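Local coordinates for uncharacterized protein PH0321 (PDB 3BS4), which is of unknown function but is a KaiC-like domain protein, probably of RecA-type fold, that holds an unidentified peptide in the crystal, at residues F90-G95 against W104-M109; F55-P60 against S149-V154; E113-K118 against L161-T166. All blocks are in the same frame, centred on the assembly; numbering follows the deposited sequence. Where two conformers were deposited one is given.

Contact 1: residues F90-G95 against W104-M109; sequences FGSFHG and WYLEGM
S92, on the last turn of helix 89-94, reaches across to the extended chain at Y105 and L106 and carries most of this contact. Its CB points at the loop and packs 3.6 Å from the carbonyl O of L106. One bond further, OG accepts the backbone N-H of L106; S92 OG to L106 N is 2.9 Å, and the N-H...O angle of 165° makes the bond nearly straight. With chi1 at -58°, OG lies beside the backbone N of S92 and anti to its carbonyl carbon, a setting that also brings it to a hydrogen bond with the carbonyl O of D88, one turn back in the chain. The serine hydroxyl thus ties the loop N-H to D88, just ahead of the helix. Around the same oxygen lie L106 CB at 3.8 Å from S92 OG and Y105 CD1 at 3.7 Å from S92 OG, the tyrosine ring meeting it obliquely. G91 CA comes up to the edge of that ring, 4.3 Å from Y105 CE1; a CB at G91 would probably sit tight against Y105 CE1. The tyrosine OH makes a weak hydrogen bond to D88. In the fold, this joins helix 89-94 to the loop between edge strand 103-104 and helix 115-132, where L106 packs on L115 and Y119, while the backbone of F90 bonds to S56 of the neighbouring strand 51-56.

Contact 2: residues F55-P60 against S149-V154; sequences FSISYP and SGYLEV
I57 and S58, where the chain leaves strand 51-56, run past a turn that follows strand 141-146: a 3-10 segment that includes S149 and G150, with helical phi/psi carried on through E153. The backbones come closest at S58 and G150, with their CA atoms 5.1 Å apart, and the absence of a side chain on G150 permits this approach, since a CB there would clash with S58 OG and I57 CG2. S58 OG rests 3.5 Å from G150 CA and is hydrogen-bonded to the backbone N of S147. The side chains of I57 and Y151 cross at about a right angle. I57 CG2, anti to the backbone N, sits over one face toward the rim in a CH-pi contact, 4.2 Å from the ring centroid of Y151 and 14° off the normal. The other branch, beside the backbone N with chi1 at -62°, carries I57 CD1 to the phenol end, 3.7 Å from Y151 CZ. Both branches lie on the same side of the ring, CG2 over its face and CD1 out by CZ and OH. Y151 OH hydrogen-bonds to Y119 OH and to a polar side chain of the bound peptide, whose backbone and aromatic side chain meet F55. On the polar flank, two waters bridge the segments: one joins S58 OG to E153 OE2, and the other donates to both the carbonyl O of S58 and E153 OE1. The chemistry is therefore split: apolar packing of I57 on the Y151 ring, whose hydroxyl serves the peptide, and a hydrated flank at E153, the link to the carboxylate running through water.

Contact 3: residues E113-K118 against L161-T166; sequences ETLPIK and LRYLET
L115 and P116 pack on Y163 and T166 in an apolar helix-to-helix contact that joins the N-terminal part of helix 115-132 to the middle of helix 157-173. Y163 is the chief bridge. Its CG stands anti to the backbone N, chi1 164°, which swings the ring over toward the other helix and brings the CD1-CE1 side of the ring against the proline. P116 CG lies 3.7 Å from Y163 CE1 and equally near CD1, while P116 CD is 3.8 Å from Y163 CE1, so two ring carbons of the proline bear on one side of the phenol. Nearer the hydroxyl, L115 CD2 touches Y163 CE1 at 3.9 Å. Both contacts reach the aromatic ring obliquely. The leucine gets there with CG anti to its own backbone N and chi2 at 51°. On the proline's other flank T166 CG2, 4.0 Å from P116 CG, completes the apolar patch at the closest pair of backbones, whose CA atoms at P116 and T166 are 6.8 Å apart. Y163 OH is hydrogen-bonded to a polar side chain of the bound peptide, so this ring links the helix packing to the bound peptide. With an alanine in place of this tyrosine, P116 and L115 would probably face a gap, and the peptide's polar group would lose its hydroxyl partner. Farther along helix 157-173, P116 also packs on S167 and V170. L115 continues onto L106 and Y151 in loops, the Y163 ring meets those of Y151 and F155, and L164 on the far side of helix 157-173 packs on helix 195-204.

How the contacts relate
Contacts 2 and 3 are buried and both touch the bound peptide, whereas contact 1 is only partly buried, farthest from the chain centre, and sits beside the edge strand of the sheet. It rests on one serine-to-backbone hydrogen bond with light packing round it; contact 3 is apolar, and contact 2 mixes apolar packing with water bridges. Along the chain, contact 1 is nested within the loop closed by contact 2, while contacts 2 and 3 interleave. Contacts 1 and 3 both involve the approach to helix 115-132, through hydrogen bonds of M109 O with T114 OG1 and of E107 O with K118 NZ. The F90 N to S56 O bond joins contacts 1 and 2.

Contact 1: residues F90-G95 against W104-M109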
# COMPACT_ATOMS: atom_id res chain seq x y z
N PHE A 90 -5.58 10.88 5.98
CA PHE A 90 -7.02 11.11 6.06
C PHE A 90 -7.33 12.11 7.18
O PHE A 90 -8.03 13.11 6.97
CB PHE A 90 -7.76 9.80 6.29
CG PHE A 90 -9.26 9.95 6.30
CD1 PHE A 90 -10.01 9.76 5.13
CD2 PHE A 90 -9.93 10.35 7.47
CE1 PHE A 90 -11.38 9.94 5.14
CE2 PHE A 90 -11.30 10.51 7.48
CZ PHE A 90 -12.02 10.30 6.31
N GLY A 91 -6.81 11.84 8.38
CA GLY A 91 -7.09 12.75 9.50
C GLY A 91 -6.53 14.14 9.25
O GLY A 91 -7.12 15.16 9.64
N SER A 92 -5.38 14.19 8.58
CA SER A 92 -4.73 15.46 8.24
C SER A 92 -5.59 16.29 7.31
O SER A 92 -5.78 17.48 7.55
CB SER A 92 -3.36 15.19 7.61
OG SER A 92 -2.55 14.42 8.49
N PHE A 93 -6.14 15.67 6.26
CA PHE A 93 -7.02 16.40 5.36
C PHE A 93 -8.36 16.76 5.97
O PHE A 93 -8.96 17.77 5.58
CB PHE A 93 -7.23 15.62 4.05
CG PHE A 93 -6.17 15.87 3.03
CD1 PHE A 93 -6.17 17.05 2.28
CD2 PHE A 93 -5.17 14.94 2.80
CE1 PHE A 93 -5.19 17.28 1.33
CE2 PHE A 93 -4.20 15.17 1.84
CZ PHE A 93 -4.20 16.35 1.11
N HIS A 94 -8.85 15.92 6.87
CA HIS A 94 -10.21 16.06 7.36
C HIS A 94 -10.31 16.68 8.75
O HIS A 94 -11.40 16.80 9.30
CB HIS A 94 -10.98 14.74 7.25
CG HIS A 94 -11.17 14.28 5.84
ND1 HIS A 94 -12.04 14.90 4.96
CD2 HIS A 94 -10.57 13.29 5.14
CE1 HIS A 94 -11.98 14.28 3.79
NE2 HIS A 94 -11.10 13.30 3.87
N GLY A 95 -9.17 17.05 9.31
CA GLY A 95 -9.12 17.87 10.53
C GLY A 95 -9.39 17.13 11.82
O GLY A 95 -9.81 17.73 12.83
N TRP A 104 1.72 9.90 12.64
CA TRP A 104 2.14 11.21 12.18
C TRP A 104 1.02 11.94 11.49
O TRP A 104 0.31 11.35 10.67
CB TRP A 104 3.30 11.08 11.20
CG TRP A 104 4.60 11.53 11.76
CD1 TRP A 104 5.33 10.91 12.73
CD2 TRP A 104 5.35 12.69 11.37
NE1 TRP A 104 6.48 11.62 12.98
CE2 TRP A 104 6.52 12.71 12.15
CE3 TRP A 104 5.14 13.72 10.44
CZ2 TRP A 104 7.48 13.72 12.04
CZ3 TRP A 104 6.10 14.72 10.31
CH2 TRP A 104 7.25 14.71 11.11
N TYR A 105 0.88 13.22 11.82
CA TYR A 105 -0.09 14.11 11.18
C TYR A 105 0.61 15.19 10.39
O TYR A 105 1.60 15.74 10.85
CB TYR A 105 -0.99 14.75 12.24
CG TYR A 105 -1.94 13.72 12.73
CD1 TYR A 105 -3.11 13.46 12.01
CD2 TYR A 105 -1.67 12.96 13.87
CE1 TYR A 105 -3.99 12.49 12.43
CE2 TYR A 105 -2.56 11.97 14.29
CZ TYR A 105 -3.71 11.75 13.55
OH TYR A 105 -4.62 10.77 13.92
N LEU A 106 0.09 15.47 9.19
CA LEU A 106 0.66 16.47 8.30
C LEU A 106 0.02 17.82 8.58
O LEU A 106 -1.21 17.96 8.53
CB LEU A 106 0.45 16.10 6.83
CG LEU A 106 0.81 14.66 6.44
CD1 LEU A 106 0.04 14.24 5.20
CD2 LEU A 106 2.31 14.45 6.27
N GLU A 107 0.86 18.81 8.86
CA GLU A 107 0.42 20.13 9.31
C GLU A 107 0.54 21.13 8.17
O GLU A 107 1.32 20.93 7.25
CB GLU A 107 1.27 20.58 10.50
CG GLU A 107 1.35 19.57 11.65
CD GLU A 107 0.03 19.38 12.39
OE1 GLU A 107 -0.81 20.31 12.41
OE2 GLU A 107 -0.18 18.28 12.97
N GLY A 108 -0.24 22.21 8.23
CA GLY A 108 -0.18 23.27 7.22
C GLY A 108 -0.95 22.99 5.94
O GLY A 108 -1.83 22.13 5.90
N MET A 109 -0.61 23.73 4.89
CA MET A 109 -1.27 23.58 3.61
C MET A 109 -0.88 22.25 3.01
O MET A 109 0.31 21.93 2.90
CB MET A 109 -0.91 24.74 2.66
CG MET A 109 -1.35 24.56 1.20
SD MET A 109 -3.15 24.54 0.90
CE MET A 109 -3.58 26.23 1.35

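Contact 2: residues F55-P60 against S149-V154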
# COMPACT_ATOMS: atom_id res chain seq x y z
N PHE A 55 0.64 4.77 4.56
CA PHE A 55 0.08 6.09 4.23
C PHE A 55 -1.42 5.89 4.20
O PHE A 55 -1.96 5.30 3.26
CB PHE A 55 0.63 6.57 2.88
CG PHE A 55 2.13 6.64 2.89
CD1 PHE A 55 2.77 7.79 3.37
CD2 PHE A 55 2.88 5.54 2.52
CE1 PHE A 55 4.16 7.86 3.41
CE2 PHE A 55 4.27 5.58 2.57
CZ PHE A 55 4.91 6.75 3.02
N SER A 56 -2.07 6.33 5.27
CA SER A 56 -3.49 6.04 5.46
C SER A 56 -4.29 7.20 4.91
O SER A 56 -4.55 8.16 5.61
CB SER A 56 -3.77 5.80 6.94
OG SER A 56 -5.10 5.37 7.10
N ILE A 57 -4.62 7.10 3.62
CA ILE A 57 -5.13 8.22 2.83
C ILE A 57 -6.66 8.24 2.81
O ILE A 57 -7.27 9.31 2.90
CB ILE A 57 -4.60 8.10 1.37
CG1 ILE A 57 -3.05 8.18 1.32
CG2 ILE A 57 -5.25 9.14 0.43
CD1 ILE A 57 -2.42 7.38 0.18
N SER A 58 -7.26 7.06 2.67
CA SER A 58 -8.66 6.96 2.28
C SER A 58 -9.66 6.73 3.40
O SER A 58 -10.86 7.00 3.20
CB SER A 58 -8.85 5.86 1.24
OG SER A 58 -8.26 6.22 0.01
N TYR A 59 -9.18 6.22 4.54
CA TYR A 59 -10.07 5.77 5.63
C TYR A 59 -9.69 6.40 6.95
O TYR A 59 -8.50 6.61 7.22
CB TYR A 59 -10.08 4.23 5.75
CG TYR A 59 -10.46 3.59 4.45
CD1 TYR A 59 -11.78 3.66 4.00
CD2 TYR A 59 -9.49 3.03 3.61
CE1 TYR A 59 -12.15 3.13 2.78
CE2 TYR A 59 -9.85 2.50 2.38
CZ TYR A 59 -11.19 2.56 1.97
OH TYR A 59 -11.61 2.07 0.75
N PRO A 60 -10.70 6.67 7.79
CA PRO A 60 -10.42 7.11 9.15
C PRO A 60 -9.55 6.09 9.87
O PRO A 60 -9.72 4.89 9.67
CB PRO A 60 -11.80 7.15 9.81
CG PRO A 60 -12.80 7.18 8.69
CD PRO A 60 -12.14 6.55 7.50
N SER A 149 -6.02 6.06 -4.97
CA SER A 149 -7.24 6.60 -5.58
C SER A 149 -7.90 7.68 -4.70
O SER A 149 -8.67 8.52 -5.20
CB SER A 149 -8.24 5.45 -5.91
OG SER A 149 -8.39 4.58 -4.79
N GLY A 150 -7.59 7.67 -3.41
CA GLY A 150 -8.12 8.66 -2.47
C GLY A 150 -7.72 10.09 -2.80
O GLY A 150 -8.43 11.03 -2.42
N TYR A 151 -6.59 10.27 -3.48
CA TYR A 151 -6.14 11.64 -3.81
C TYR A 151 -7.14 12.37 -4.70
O TYR A 151 -7.17 13.58 -4.68
CB TYR A 151 -4.75 11.62 -4.45
CG TYR A 151 -3.70 11.26 -3.43
CD1 TYR A 151 -3.52 12.05 -2.29
CD2 TYR A 151 -2.89 10.12 -3.60
CE1 TYR A 151 -2.56 11.73 -1.34
CE2 TYR A 151 -1.93 9.79 -2.63
CZ TYR A 151 -1.77 10.60 -1.52
OH TYR A 151 -0.84 10.30 -0.53
N LEU A 152 -7.92 11.64 -5.48
CA LEU A 152 -8.89 12.28 -6.36
C LEU A 152 -10.04 12.93 -5.58
O LEU A 152 -10.85 13.66 -6.17
CB LEU A 152 -9.41 11.28 -7.40
CG LEU A 152 -8.37 10.82 -8.43
CD1 LEU A 152 -8.92 9.68 -9.29
CD2 LEU A 152 -7.93 11.98 -9.34
N GLU A 153 -10.12 12.67 -4.26
CA GLU A 153 -11.12 13.35 -3.43
C GLU A 153 -10.68 14.76 -3.06
O GLU A 153 -11.52 15.61 -2.72
CB GLU A 153 -11.42 12.53 -2.17
CG GLU A 153 -12.06 11.20 -2.47
CD GLU A 153 -11.90 10.16 -1.36
OE1 GLU A 153 -11.82 10.54 -0.17
OE2 GLU A 153 -11.85 8.95 -1.70
N VAL A 154 -9.37 15.02 -3.12
CA VAL A 154 -8.79 16.30 -2.69
C VAL A 154 -8.06 17.06 -3.80
O VAL A 154 -7.92 18.29 -3.73
CB VAL A 154 -7.85 16.17 -1.45
CG1 VAL A 154 -8.64 15.84 -0.17
CG2 VAL A 154 -6.76 15.11 -1.68
O HOH W 1 -10.67 6.68 -1.23
O HOH W 2 -12.27 8.76 1.62

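Contact 3: residues E113-K118 against L161-T166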
# COMPACT_ATOMS: atom_id res chain seq x y z
N GLU A 113 1.39 20.34 -4.42
CA GLU A 113 2.76 20.87 -4.44
C GLU A 113 3.51 20.68 -3.12
O GLU A 113 4.71 20.49 -3.10
CB GLU A 113 2.73 22.36 -4.78
CG GLU A 113 1.98 22.73 -6.05
CD GLU A 113 1.98 24.23 -6.30
OE1 GLU A 113 1.61 25.00 -5.39
OE2 GLU A 113 2.35 24.63 -7.42
N THR A 114 2.80 20.80 -2.00
CA THR A 114 3.46 20.75 -0.68
C THR A 114 3.55 19.34 -0.11
O THR A 114 4.45 19.05 0.69
CB THR A 114 2.73 21.61 0.37
OG1 THR A 114 1.44 21.05 0.64
CG2 THR A 114 2.58 23.07 -0.11
N LEU A 115 2.61 18.48 -0.49
CA LEU A 115 2.48 17.16 0.13
C LEU A 115 3.74 16.27 -0.01
O LEU A 115 4.14 15.64 0.97
CB LEU A 115 1.23 16.45 -0.39
CG LEU A 115 0.86 15.15 0.34
CD1 LEU A 115 0.80 15.36 1.85
CD2 LEU A 115 -0.45 14.56 -0.17
N PRO A 116 4.36 16.20 -1.21
CA PRO A 116 5.55 15.35 -1.35
C PRO A 116 6.66 15.61 -0.32
O PRO A 116 7.14 14.65 0.29
CB PRO A 116 6.04 15.65 -2.77
CG PRO A 116 4.76 15.88 -3.51
CD PRO A 116 3.98 16.76 -2.53
N ILE A 117 7.04 16.87 -0.13
CA ILE A 117 8.10 17.18 0.85
C ILE A 117 7.63 16.92 2.29
O ILE A 117 8.42 16.51 3.16
CB ILE A 117 8.70 18.61 0.64
CG1 ILE A 117 9.99 18.79 1.45
CG2 ILE A 117 7.71 19.70 0.97
CD1 ILE A 117 11.21 18.37 0.65
N LYS A 118 6.34 17.15 2.55
CA LYS A 118 5.81 16.86 3.89
C LYS A 118 5.84 15.35 4.19
O LYS A 118 6.18 14.94 5.30
CB LYS A 118 4.43 17.48 4.09
CG LYS A 118 4.53 19.01 4.08
CD LYS A 118 3.23 19.70 4.46
CE LYS A 118 3.53 21.19 4.67
NZ LYS A 118 2.28 21.96 4.92
N LEU A 161 -1.81 14.11 -11.26
CA LEU A 161 -0.75 13.72 -12.18
C LEU A 161 0.55 14.46 -11.90
O LEU A 161 1.62 13.86 -11.93
CB LEU A 161 -1.21 13.93 -13.63
CG LEU A 161 -2.22 12.86 -14.08
CD1 LEU A 161 -3.04 13.31 -15.29
CD2 LEU A 161 -1.53 11.53 -14.38
N ARG A 162 0.45 15.76 -11.62
CA ARG A 162 1.64 16.56 -11.24
C ARG A 162 2.19 16.09 -9.91
O ARG A 162 3.40 15.97 -9.74
CB ARG A 162 1.29 18.04 -11.13
CG ARG A 162 0.92 18.67 -12.44
CD ARG A 162 1.07 20.20 -12.37
NE ARG A 162 0.56 20.78 -11.13
CZ ARG A 162 -0.66 21.29 -10.97
NH1 ARG A 162 -1.52 21.28 -11.98
NH2 ARG A 162 -1.02 21.81 -9.80
N TYR A 163 1.29 15.82 -8.96
CA TYR A 163 1.69 15.31 -7.65
C TYR A 163 2.52 14.02 -7.73
O TYR A 163 3.54 13.86 -7.04
CB TYR A 163 0.44 15.09 -6.78
CG TYR A 163 0.70 14.23 -5.59
CD1 TYR A 163 1.37 14.73 -4.48
CD2 TYR A 163 0.29 12.90 -5.59
CE1 TYR A 163 1.63 13.93 -3.37
CE2 TYR A 163 0.54 12.07 -4.48
CZ TYR A 163 1.22 12.61 -3.38
OH TYR A 163 1.50 11.85 -2.27
N LEU A 164 2.08 13.09 -8.58
CA LEU A 164 2.78 11.83 -8.77
C LEU A 164 4.19 12.08 -9.27
O LEU A 164 5.13 11.39 -8.85
CB LEU A 164 2.06 10.87 -9.73
CG LEU A 164 0.72 10.32 -9.21
CD1 LEU A 164 -0.08 9.66 -10.36
CD2 LEU A 164 0.97 9.33 -8.06
N GLU A 165 4.34 13.05 -10.17
CA GLU A 165 5.67 13.33 -10.71
C GLU A 165 6.54 14.06 -9.70
O GLU A 165 7.69 13.70 -9.50
CB GLU A 165 5.59 14.07 -12.05
CG GLU A 165 6.98 14.25 -12.73
CD GLU A 165 7.73 12.95 -13.02
OE1 GLU A 165 7.12 11.85 -13.07
OE2 GLU A 165 8.97 13.03 -13.21
N THR A 166 5.99 15.05 -9.02
CA THR A 166 6.76 15.78 -8.00
C THR A 166 7.20 14.85 -6.87
O THR A 166 8.29 14.98 -6.34
CB THR A 166 5.94 16.94 -7.42
OG1 THR A 166 5.54 17.81 -8.49
CG2 THR A 166 6.74 17.74 -6.41